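Signal recognition particle 54 kDa protein (Aeropyrum pernix, PDB 7EPK) is the SRP54 protein of the signal recognition particle, combining a helical bundle domain, a P-loop NTPase-type domain that holds GDP, and a signal peptide binding domain. Local coordinates at residues A[113-118]-A[276-281]; A[125-130]-A[150-155]; A[238-243]-A[265-270]. All blocks are in the same frame, centred on the assembly; numbering follows the deposited sequence.

Contact 1. Residues A[113-118]-A[276-281]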
loop_
_atom_site.group_PDB
_atom_site.type_symbol
_atom_site.label_atom_id
_atom_site.label_comp_id
_atom_site.label_asym_id
_atom_site.label_seq_id
_atom_site.Cartn_x
_atom_site.Cartn_y
_atom_site.Cartn_z
ATOM N N ALA A 113 21.622 -7.021 -7.737
ATOM C CA ALA A 113 22.553 -5.875 -7.559
ATOM C C ALA A 113 22.413 -4.915 -8.751
ATOM O O ALA A 113 22.138 -3.713 -8.501
ATOM C CB ALA A 113 23.978 -6.351 -7.371
ATOM N N GLY A 114 22.552 -5.429 -9.983
ATOM C CA GLY A 114 22.383 -4.644 -11.222
ATOM C C GLY A 114 20.999 -4.001 -11.289
ATOM O O GLY A 114 20.917 -2.733 -11.488
ATOM N N LYS A 115 19.950 -4.827 -11.117
ATOM C CA LYS A 115 18.527 -4.410 -11.241
ATOM C C LYS A 115 18.278 -3.291 -10.235
ATOM O O LYS A 115 17.580 -2.294 -10.570
ATOM C CB LYS A 115 17.596 -5.606 -11.008
ATOM C CG LYS A 115 17.344 -6.487 -12.230
ATOM C CD LYS A 115 17.456 -7.992 -11.976
ATOM C CE LYS A 115 16.286 -8.597 -11.229
ATOM N NZ LYS A 115 15.177 -8.951 -12.144
ATOM N N LEU A 116 18.865 -3.453 -9.049
ATOM C CA LEU A 116 18.710 -2.517 -7.908
ATOM C C LEU A 116 19.468 -1.221 -8.192
ATOM O O LEU A 116 18.925 -0.169 -7.868
ATOM C CB LEU A 116 19.207 -3.185 -6.623
ATOM C CG LEU A 116 18.829 -2.466 -5.331
ATOM C CD1 LEU A 116 17.320 -2.431 -5.145
ATOM C CD2 LEU A 116 19.483 -3.142 -4.143
ATOM N N ALA A 117 20.666 -1.302 -8.785
ATOM C CA ALA A 117 21.494 -0.130 -9.172
ATOM C C ALA A 117 20.722 0.737 -10.176
ATOM O O ALA A 117 20.507 1.951 -9.905
ATOM C CB ALA A 117 22.812 -0.585 -9.731
ATOM N N TYR A 118 20.291 0.139 -11.291
ATOM C CA TYR A 118 19.476 0.836 -12.316
ATOM C C TYR A 118 18.364 1.618 -11.626
ATOM O O TYR A 118 18.261 2.843 -11.804
ATOM C CB TYR A 118 18.805 -0.127 -13.294
ATOM C CG TYR A 118 17.837 0.559 -14.229
ATOM C CD1 TYR A 118 18.234 1.662 -14.972
ATOM C CD2 TYR A 118 16.533 0.111 -14.381
ATOM C CE1 TYR A 118 17.363 2.309 -15.830
ATOM C CE2 TYR A 118 15.652 0.743 -15.244
ATOM C CZ TYR A 118 16.065 1.851 -15.966
ATOM O OH TYR A 118 15.225 2.509 -16.815
ATOM N N GLY A 276 15.738 -3.966 -16.164
ATOM C CA GLY A 276 14.450 -3.264 -15.976
ATOM C C GLY A 276 13.477 -4.060 -15.120
ATOM O O GLY A 276 12.778 -3.446 -14.302
ATOM N N GLU A 277 13.463 -5.386 -15.264
ATOM C CA GLU A 277 12.501 -6.298 -14.585
ATOM C C GLU A 277 12.730 -6.289 -13.059
ATOM O O GLU A 277 13.122 -7.338 -12.495
ATOM C CB GLU A 277 12.609 -7.713 -15.170
ATOM C CG GLU A 277 12.335 -7.796 -16.675
ATOM C CD GLU A 277 11.760 -9.113 -17.192
ATOM O OE1 GLU A 277 12.469 -9.847 -17.920
ATOM O OE2 GLU A 277 10.587 -9.394 -16.889
ATOM N N LEU A 278 12.432 -5.169 -12.391
ATOM C CA LEU A 278 12.455 -5.082 -10.904
ATOM C C LEU A 278 11.596 -3.915 -10.384
ATOM O O LEU A 278 12.003 -2.736 -10.541
ATOM C CB LEU A 278 13.901 -4.914 -10.438
ATOM C CG LEU A 278 14.069 -4.920 -8.922
ATOM C CD1 LEU A 278 14.620 -6.265 -8.470
ATOM C CD2 LEU A 278 14.951 -3.763 -8.476
ATOM N N GLU A 279 10.477 -4.230 -9.728
ATOM C CA GLU A 279 9.574 -3.207 -9.137
ATOM C C GLU A 279 9.483 -3.458 -7.640
ATOM O O GLU A 279 9.597 -4.601 -7.178
ATOM C CB GLU A 279 8.195 -3.180 -9.817
ATOM C CG GLU A 279 7.245 -4.312 -9.431
ATOM C CD GLU A 279 7.113 -5.404 -10.478
ATOM O OE1 GLU A 279 6.776 -5.071 -11.639
ATOM O OE2 GLU A 279 7.362 -6.583 -10.138
ATOM N N PRO A 280 9.293 -2.382 -6.843
ATOM C CA PRO A 280 9.064 -2.532 -5.410
ATOM C C PRO A 280 7.832 -3.420 -5.149
ATOM O O PRO A 280 7.012 -3.643 -6.041
ATOM C CB PRO A 280 8.885 -1.090 -4.898
ATOM C CG PRO A 280 8.585 -0.250 -6.128
ATOM C CD PRO A 280 9.266 -0.973 -7.272
ATOM N N PHE A 281 7.747 -3.948 -3.936
ATOM C CA PHE A 281 6.639 -4.813 -3.485
ATOM C C PHE A 281 5.756 -3.947 -2.606
ATOM O O PHE A 281 6.231 -3.615 -1.513
ATOM C CB PHE A 281 7.196 -6.011 -2.722
ATOM C CG PHE A 281 6.165 -6.942 -2.150
ATOM C CD1 PHE A 281 5.466 -7.809 -2.982
ATOM C CD2 PHE A 281 5.912 -6.968 -0.785
ATOM C CE1 PHE A 281 4.535 -8.690 -2.455
ATOM C CE2 PHE A 281 4.979 -7.848 -0.260
ATOM C CZ PHE A 281 4.295 -8.707 -1.096
#

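Contact 2. Residues A[125-130]-A[150-155]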
loop_
_atom_site.group_PDB
_atom_site.type_symbol
_atom_site.label_atom_id
_atom_site.label_comp_id
_atom_site.label_asym_id
_atom_site.label_seq_id
_atom_site.Cartn_x
_atom_site.Cartn_y
_atom_site.Cartn_z
ATOM N N TYR A 125 19.559 8.998 -8.300
ATOM C CA TYR A 125 20.591 8.716 -7.273
ATOM C C TYR A 125 21.902 8.422 -8.022
ATOM O O TYR A 125 21.837 7.742 -9.087
ATOM C CB TYR A 125 20.107 7.582 -6.354
ATOM C CG TYR A 125 19.164 7.996 -5.247
ATOM C CD1 TYR A 125 19.607 8.803 -4.210
ATOM C CD2 TYR A 125 17.843 7.557 -5.195
ATOM C CE1 TYR A 125 18.778 9.182 -3.168
ATOM C CE2 TYR A 125 16.993 7.936 -4.163
ATOM C CZ TYR A 125 17.462 8.754 -3.142
ATOM O OH TYR A 125 16.676 9.151 -2.090
ATOM N N LYS A 126 23.039 8.917 -7.498
ATOM C CA LYS A 126 24.423 8.514 -7.909
ATOM C C LYS A 126 24.768 7.162 -7.262
ATOM O O LYS A 126 25.066 7.129 -6.040
ATOM C CB LYS A 126 25.454 9.586 -7.530
ATOM C CG LYS A 126 26.505 9.870 -8.596
ATOM C CD LYS A 126 25.905 10.513 -9.829
ATOM C CE LYS A 126 26.902 10.839 -10.918
ATOM N NZ LYS A 126 26.204 11.375 -12.113
ATOM N N VAL A 127 24.724 6.091 -8.051
ATOM C CA VAL A 127 24.850 4.684 -7.569
ATOM C C VAL A 127 26.215 4.114 -7.965
ATOM O O VAL A 127 26.551 4.191 -9.171
ATOM C CB VAL A 127 23.721 3.819 -8.156
ATOM C CG1 VAL A 127 23.836 2.353 -7.756
ATOM C CG2 VAL A 127 22.368 4.372 -7.768
ATOM N N GLY A 128 26.925 3.507 -7.005
ATOM C CA GLY A 128 28.060 2.588 -7.257
ATOM C C GLY A 128 27.732 1.159 -6.840
ATOM O O GLY A 128 26.973 1.011 -5.861
ATOM N N LEU A 129 28.217 0.157 -7.597
ATOM C CA LEU A 129 28.259 -1.295 -7.234
ATOM C C LEU A 129 29.689 -1.679 -6.808
ATOM O O LEU A 129 30.649 -0.995 -7.191
ATOM C CB LEU A 129 27.787 -2.149 -8.417
ATOM C CG LEU A 129 26.271 -2.162 -8.669
ATOM C CD1 LEU A 129 25.927 -2.581 -10.086
ATOM C CD2 LEU A 129 25.558 -3.089 -7.709
ATOM N N VAL A 130 29.836 -2.730 -6.012
ATOM C CA VAL A 130 31.140 -3.245 -5.506
ATOM C C VAL A 130 31.140 -4.765 -5.664
ATOM O O VAL A 130 30.259 -5.421 -5.042
ATOM C CB VAL A 130 31.334 -2.865 -4.033
ATOM C CG1 VAL A 130 32.512 -3.585 -3.401
ATOM C CG2 VAL A 130 31.451 -1.365 -3.841
ATOM N N ALA A 150 23.665 -0.333 -16.336
ATOM C CA ALA A 150 22.710 0.300 -15.396
ATOM C C ALA A 150 23.010 1.793 -15.288
ATOM O O ALA A 150 22.167 2.563 -14.757
ATOM C CB ALA A 150 22.807 -0.359 -14.042
ATOM N N GLY A 151 24.188 2.191 -15.748
ATOM C CA GLY A 151 24.638 3.587 -15.621
ATOM C C GLY A 151 24.995 3.912 -14.185
ATOM O O GLY A 151 24.578 4.966 -13.699
ATOM N N ALA A 152 25.765 3.030 -13.546
ATOM C CA ALA A 152 26.256 3.162 -12.154
ATOM C C ALA A 152 27.763 2.921 -12.140
ATOM O O ALA A 152 28.216 2.032 -12.898
ATOM C CB ALA A 152 25.547 2.176 -11.248
ATOM N N MET A 153 28.487 3.646 -11.279
ATOM C CA MET A 153 29.945 3.465 -11.072
ATOM C C MET A 153 30.209 2.039 -10.576
ATOM O O MET A 153 29.254 1.341 -10.206
ATOM C CB MET A 153 30.504 4.474 -10.070
ATOM C CG MET A 153 30.305 5.920 -10.489
ATOM S SD MET A 153 30.785 7.102 -9.190
ATOM C CE MET A 153 29.942 8.562 -9.805
ATOM N N PHE A 154 31.462 1.603 -10.616
ATOM C CA PHE A 154 31.865 0.220 -10.266
ATOM C C PHE A 154 33.203 0.244 -9.536
ATOM O O PHE A 154 33.999 1.184 -9.698
ATOM C CB PHE A 154 31.950 -0.666 -11.509
ATOM C CG PHE A 154 32.510 -2.049 -11.274
ATOM C CD1 PHE A 154 31.683 -3.105 -10.925
ATOM C CD2 PHE A 154 33.863 -2.306 -11.433
ATOM C CE1 PHE A 154 32.207 -4.374 -10.719
ATOM C CE2 PHE A 154 34.384 -3.576 -11.225
ATOM C CZ PHE A 154 33.556 -4.608 -10.863
ATOM N N TYR A 155 33.413 -0.779 -8.719
ATOM C CA TYR A 155 34.714 -1.112 -8.116
ATOM C C TYR A 155 34.668 -2.564 -7.663
ATOM O O TYR A 155 33.678 -2.953 -7.040
ATOM C CB TYR A 155 35.037 -0.192 -6.950
ATOM C CG TYR A 155 36.344 -0.547 -6.298
ATOM C CD1 TYR A 155 36.466 -1.698 -5.541
ATOM C CD2 TYR A 155 37.475 0.234 -6.484
ATOM C CE1 TYR A 155 37.663 -2.033 -4.937
ATOM C CE2 TYR A 155 38.683 -0.095 -5.891
ATOM C CZ TYR A 155 38.772 -1.232 -5.112
ATOM O OH TYR A 155 39.928 -1.585 -4.502
#

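Contact 3. Residues A[238-243]-A[265-270]. With GDP (guanosine-5'-diphosphate), chain B.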
loop_
_atom_site.group_PDB
_atom_site.type_symbol
_atom_site.label_atom_id
_atom_site.label_comp_id
_atom_site.label_asym_id
_atom_site.label_seq_id
_atom_site.Cartn_x
_atom_site.Cartn_y
_atom_site.Cartn_z
ATOM N N ILE A 238 19.189 -9.249 9.059
ATOM C CA ILE A 238 18.464 -8.857 7.819
ATOM C C ILE A 238 17.564 -7.655 8.103
ATOM O O ILE A 238 16.849 -7.676 9.116
ATOM C CB ILE A 238 17.600 -10.002 7.279
ATOM C CG1 ILE A 238 18.376 -11.309 7.082
ATOM C CG2 ILE A 238 16.889 -9.531 6.015
ATOM C CD1 ILE A 238 19.645 -11.160 6.295
ATOM N N GLY A 239 17.556 -6.690 7.185
ATOM C CA GLY A 239 16.731 -5.473 7.230
ATOM C C GLY A 239 15.841 -5.400 6.010
ATOM O O GLY A 239 14.821 -4.700 6.068
ATOM N N SER A 240 16.196 -6.113 4.942
ATOM C CA SER A 240 15.408 -6.166 3.689
ATOM C C SER A 240 15.290 -7.612 3.195
ATOM O O SER A 240 16.174 -8.437 3.549
ATOM C CB SER A 240 16.025 -5.274 2.656
ATOM O OG SER A 240 15.682 -3.926 2.929
ATOM N N ILE A 241 14.238 -7.910 2.423
ATOM C CA ILE A 241 14.145 -9.162 1.617
ATOM C C ILE A 241 13.772 -8.772 0.198
ATOM O O ILE A 241 12.884 -7.932 0.003
ATOM C CB ILE A 241 13.153 -10.186 2.199
ATOM C CG1 ILE A 241 13.677 -10.752 3.523
ATOM C CG2 ILE A 241 12.859 -11.288 1.188
ATOM C CD1 ILE A 241 12.697 -11.604 4.281
ATOM N N ILE A 242 14.461 -9.372 -0.759
ATOM C CA ILE A 242 14.224 -9.152 -2.204
ATOM C C ILE A 242 13.945 -10.538 -2.756
ATOM O O ILE A 242 14.730 -11.440 -2.449
ATOM C CB ILE A 242 15.422 -8.461 -2.881
ATOM C CG1 ILE A 242 15.694 -7.086 -2.264
ATOM C CG2 ILE A 242 15.175 -8.380 -4.375
ATOM C CD1 ILE A 242 16.901 -6.351 -2.810
ATOM N N VAL A 243 12.839 -10.710 -3.474
ATOM C CA VAL A 243 12.416 -12.051 -3.950
ATOM C C VAL A 243 12.557 -12.087 -5.473
ATOM O O VAL A 243 11.877 -11.277 -6.149
ATOM C CB VAL A 243 10.997 -12.402 -3.465
ATOM C CG1 VAL A 243 10.569 -13.779 -3.942
ATOM C CG2 VAL A 243 10.899 -12.338 -1.952
ATOM N N ARG A 265 10.864 -6.590 5.858
ATOM C CA ARG A 265 9.890 -6.255 4.804
ATOM C C ARG A 265 10.463 -6.783 3.491
ATOM O O ARG A 265 11.704 -6.821 3.310
ATOM C CB ARG A 265 9.598 -4.749 4.726
ATOM C CG ARG A 265 10.072 -3.937 5.924
ATOM C CD ARG A 265 9.903 -2.442 5.734
ATOM N NE ARG A 265 10.843 -1.712 6.576
ATOM C CZ ARG A 265 10.933 -0.389 6.650
ATOM N NH1 ARG A 265 10.122 0.371 5.929
ATOM N NH2 ARG A 265 11.828 0.167 7.453
ATOM N N ILE A 266 9.569 -7.176 2.609
ATOM C CA ILE A 266 9.905 -7.483 1.203
ATOM C C ILE A 266 9.882 -6.151 0.458
ATOM O O ILE A 266 8.782 -5.587 0.296
ATOM C CB ILE A 266 8.914 -8.510 0.651
ATOM C CG1 ILE A 266 9.040 -9.822 1.427
ATOM C CG2 ILE A 266 9.095 -8.694 -0.846
ATOM C CD1 ILE A 266 7.948 -10.813 1.112
ATOM N N LYS A 267 11.050 -5.658 0.045
ATOM C CA LYS A 267 11.193 -4.312 -0.549
ATOM C C LYS A 267 11.084 -4.381 -2.070
ATOM O O LYS A 267 10.647 -3.391 -2.667
ATOM C CB LYS A 267 12.514 -3.701 -0.103
ATOM C CG LYS A 267 12.605 -3.383 1.386
ATOM C CD LYS A 267 13.254 -2.039 1.687
ATOM C CE LYS A 267 14.402 -1.696 0.752
ATOM N NZ LYS A 267 15.273 -0.648 1.333
ATOM N N PHE A 268 11.486 -5.489 -2.687
ATOM C CA PHE A 268 11.609 -5.590 -4.164
ATOM C C PHE A 268 11.328 -7.015 -4.624
ATOM O O PHE A 268 11.722 -7.978 -3.924
ATOM C CB PHE A 268 13.002 -5.164 -4.636
ATOM C CG PHE A 268 13.254 -3.685 -4.521
ATOM C CD1 PHE A 268 12.787 -2.811 -5.490
ATOM C CD2 PHE A 268 13.950 -3.170 -3.439
ATOM C CE1 PHE A 268 12.993 -1.446 -5.367
ATOM C CE2 PHE A 268 14.165 -1.806 -3.323
ATOM C CZ PHE A 268 13.680 -0.945 -4.282
ATOM N N ILE A 269 10.663 -7.111 -5.778
ATOM C CA ILE A 269 10.284 -8.385 -6.450
ATOM C C ILE A 269 11.144 -8.490 -7.707
ATOM O O ILE A 269 11.238 -7.481 -8.454
ATOM C CB ILE A 269 8.761 -8.420 -6.747
ATOM C CG1 ILE A 269 7.987 -9.363 -5.820
ATOM C CG2 ILE A 269 8.466 -8.766 -8.207
ATOM C CD1 ILE A 269 8.610 -9.586 -4.470
ATOM N N GLY A 270 11.759 -9.654 -7.903
ATOM C CA GLY A 270 12.484 -10.014 -9.134
ATOM C C GLY A 270 11.547 -10.711 -10.096
ATOM O O GLY A 270 11.110 -11.828 -9.786
HETATM P PB GDP B . 23.968 -15.219 -7.728
HETATM O O1B GDP B . 24.882 -16.424 -7.675
HETATM O O2B GDP B . 23.096 -15.147 -6.490
HETATM O O3B GDP B . 24.650 -13.896 -8.043
HETATM O O3A GDP B . 22.941 -15.400 -8.953
HETATM P PA GDP B . 23.085 -14.689 -10.410
HETATM O O1A GDP B . 24.422 -15.162 -10.963
HETATM O O2A GDP B . 22.663 -13.238 -10.388
HETATM O "O5'" GDP B . 21.949 -15.359 -11.319
HETATM C "C5'" GDP B . 21.688 -16.775 -11.307
HETATM C "C4'" GDP B . 20.595 -17.037 -12.328
HETATM O "O4'" GDP B . 19.379 -16.432 -11.868
HETATM C "C3'" GDP B . 20.918 -16.376 -13.665
HETATM O "O3'" GDP B . 20.672 -17.303 -14.718
HETATM C "C2'" GDP B . 20.012 -15.155 -13.743
HETATM O "O2'" GDP B . 19.710 -14.829 -15.107
HETATM C "C1'" GDP B . 18.803 -15.610 -12.909
HETATM N N9 GDP B . 17.863 -14.584 -12.315
HETATM C C8 GDP B . 18.129 -13.653 -11.377
HETATM N N7 GDP B . 17.025 -12.922 -11.057
HETATM C C5 GDP B . 16.018 -13.411 -11.780
HETATM C C6 GDP B . 14.592 -13.110 -11.923
HETATM O O6 GDP B . 14.077 -12.186 -11.270
HETATM N N1 GDP B . 13.872 -13.829 -12.792
HETATM C C2 GDP B . 14.415 -14.821 -13.527
HETATM N N2 GDP B . 13.618 -15.514 -14.378
HETATM N N3 GDP B . 15.729 -15.156 -13.444
HETATM C C4 GDP B . 16.561 -14.493 -12.602
#

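Contact 1. Residues A[113-118]-A[276-281]
Lys115 bridges from helix 109-122 to the chain leading into the edge strand 278-280, and most of this contact is its meeting with Glu277 and Leu278. Lys115 NZ donates a hydrogen bond of 2.6 Å to the backbone O of Glu277, at a C=O...N angle of 145° and with the donor tilted from the carbonyl plane. A weak second bond to Gly272 O gives the same nitrogen another carbonyl partner. The lysine chain, bent at chi2, chi3 and chi4, passes slantwise over Leu278: Lys115 CB lies 3.8 Å from Leu278 CB, and farther along Lys115 CE is 4.0 Å from Leu278 CD1. Leu278 holds CG anti to its backbone N (chi1 -176°), which presents its branched end to the helix. CD1 serves the lysine chain, while Leu278 CD2 sits 3.7 Å from Lys115 O and 4.3 Å from Leu116 CD1. Phe268 of strand 265-270 touches both leucines, completing the close-packed, buried part.

The other end is looser. Here Tyr118 CE2 comes within 4.2 Å of Gly276 CA, an oblique brush between a partly exposed ring and an exposed glycine. Next to it Glu277 centres an inverse gamma turn, with Leu278 N bonded to Gly276 O, and its side chain leads away from the helix to bond through OE1 to Glu273 N. Glu277 OE1 stays 6.4 Å from Lys115 NZ, so the pair makes no salt bridge.

Lys115 belongs to the GDP pocket, its side chain about 4 Å from the nucleotide. The carbonyls of Glu277 and, weakly, Gly272 receive its ammonium group, whose charge would be expected to polarise the Glu277 carbonyl, while the hydrocarbon part of the same side chain is spent on Leu278.

Contact 2. Residues A[125-130]-A[150-155]
Met153 CE overlaps the aliphatic chain of Lys126, 3.9 Å from Lys126 CG and 4.0 Å from Lys126 CE, the two side chains running slantwise to one another. An extended course beyond CG (chi2 173°) lets the thioether reach back past Gly128, which has no side chain to fill that face, to the lysine before the strand. Val130 points to this same face, and Leu173 of helix 162-175 packs on both Met153 and Val130. Tyr155 also points this way, its hydroxyl bonded to Glu157.

Next to Met153, the methyl of Ala152 (CB) rests 3.9 Å from Val127 CG1, the branch anti to the valine N. Helix 109-122 backs Val127 through Ala117, Tyr120 and Val121. Leu129 and Phe154 point to the face opposite Met153, where both touch Ala147 of helix 139-150; the Phe154 ring also meets Tyr140 edge-to-face.

Strands 127-131 and 153-156 run parallel, their short segments 23° apart. Met153 N reaches Val127 O (2.9 Å), and Leu129 N returns to Met153 O (3.0 Å). Tyr155 N adds only a weak bond to Leu129 O. Gly151, with positive phi, ends the helix in a Schellman motif and turns the chain into the outermost strand, completing a beta-alpha-beta unit.

Chemically, then, two backbone bonds around Met153, of which only the one from Leu129 N is nearly straight at its hydrogen, hold the edge strand, the pairing grows weaker toward Tyr155, and greasy side chains on both faces bind it to the flanking helices.

Contact 3. Residues A[238-243]-A[265-270]
The Phe268 ring is approached obliquely by Ile242 CD1, while Tyr119 of helix 109-122 meets it edge-to-face and Tyr120 also presses on it. Nearer the backbone the two side chains lie alongside, pointing the same way, with Ile242 CG2 3.9 Å from Phe268 CB. A second flat group, the guanine of GDP, comes to the end of the strand: GDP O6 is 3.2 Å from Gly270 C. At the far end from GDP, Ser240 lies on the Ile242 and Phe268 face, and the bent chain of Lys267 folds past it, Lys267 CD 3.3 Å from Ser240 OG. Their polar ends share Glu212, which forms a salt bridge with Lys267 NZ and accepts a hydrogen bond from Ser240 OG.

On the face of Ile241, Val243, Ile266 and Ile269 the side chains of the two strands are aliphatic. Ile241 CG2 meets Ile266 CG1 at 4.1 Å, and Val243 CB meets Ile269 CD1 at 3.8 Å. Helix 255-262 packs on Ile241, Val243 and Ile266, and Phe281 on Ile266 and Ile269.

Arg265 O receives Ile241 N, and Ile241 O receives Lys267 N at 2.9 Å. Val243 N then bonds to Phe268 O at 3.0 Å. Between the pairs Ile241-Ile266 and Val243-Ile269 the second strand spends one extra residue, a beta bulge at Lys267. Parallel strands joined through a helix make this a beta-alpha-beta unit of the P-loop NTPase fold, ending at the guanine side of the GDP pocket.

All three contacts belong to one mixed sheet and its helices in the GTPase-family domain, with contacts 2 and 3 nested along the chain inside the loop closed by contact 1. Contact 1 lies between them. Its helix packs on contact 2, where Ala117 CB is 3.7 Å from Leu129 CD1, and its edge strand pairs antiparallel with 265-270 of contact 3, where Glu279 O is 3.1 Å from Ile269 N, a probable hydrogen bond. Contacts 2 and 3 do not touch, their centres 20 Å apart. Lys115 of contact 1 and Gly270 of contact 3 both line the GDP pocket, whereas the Leu129 side chain of contact 2 stays about 11 Å from the nucleotide.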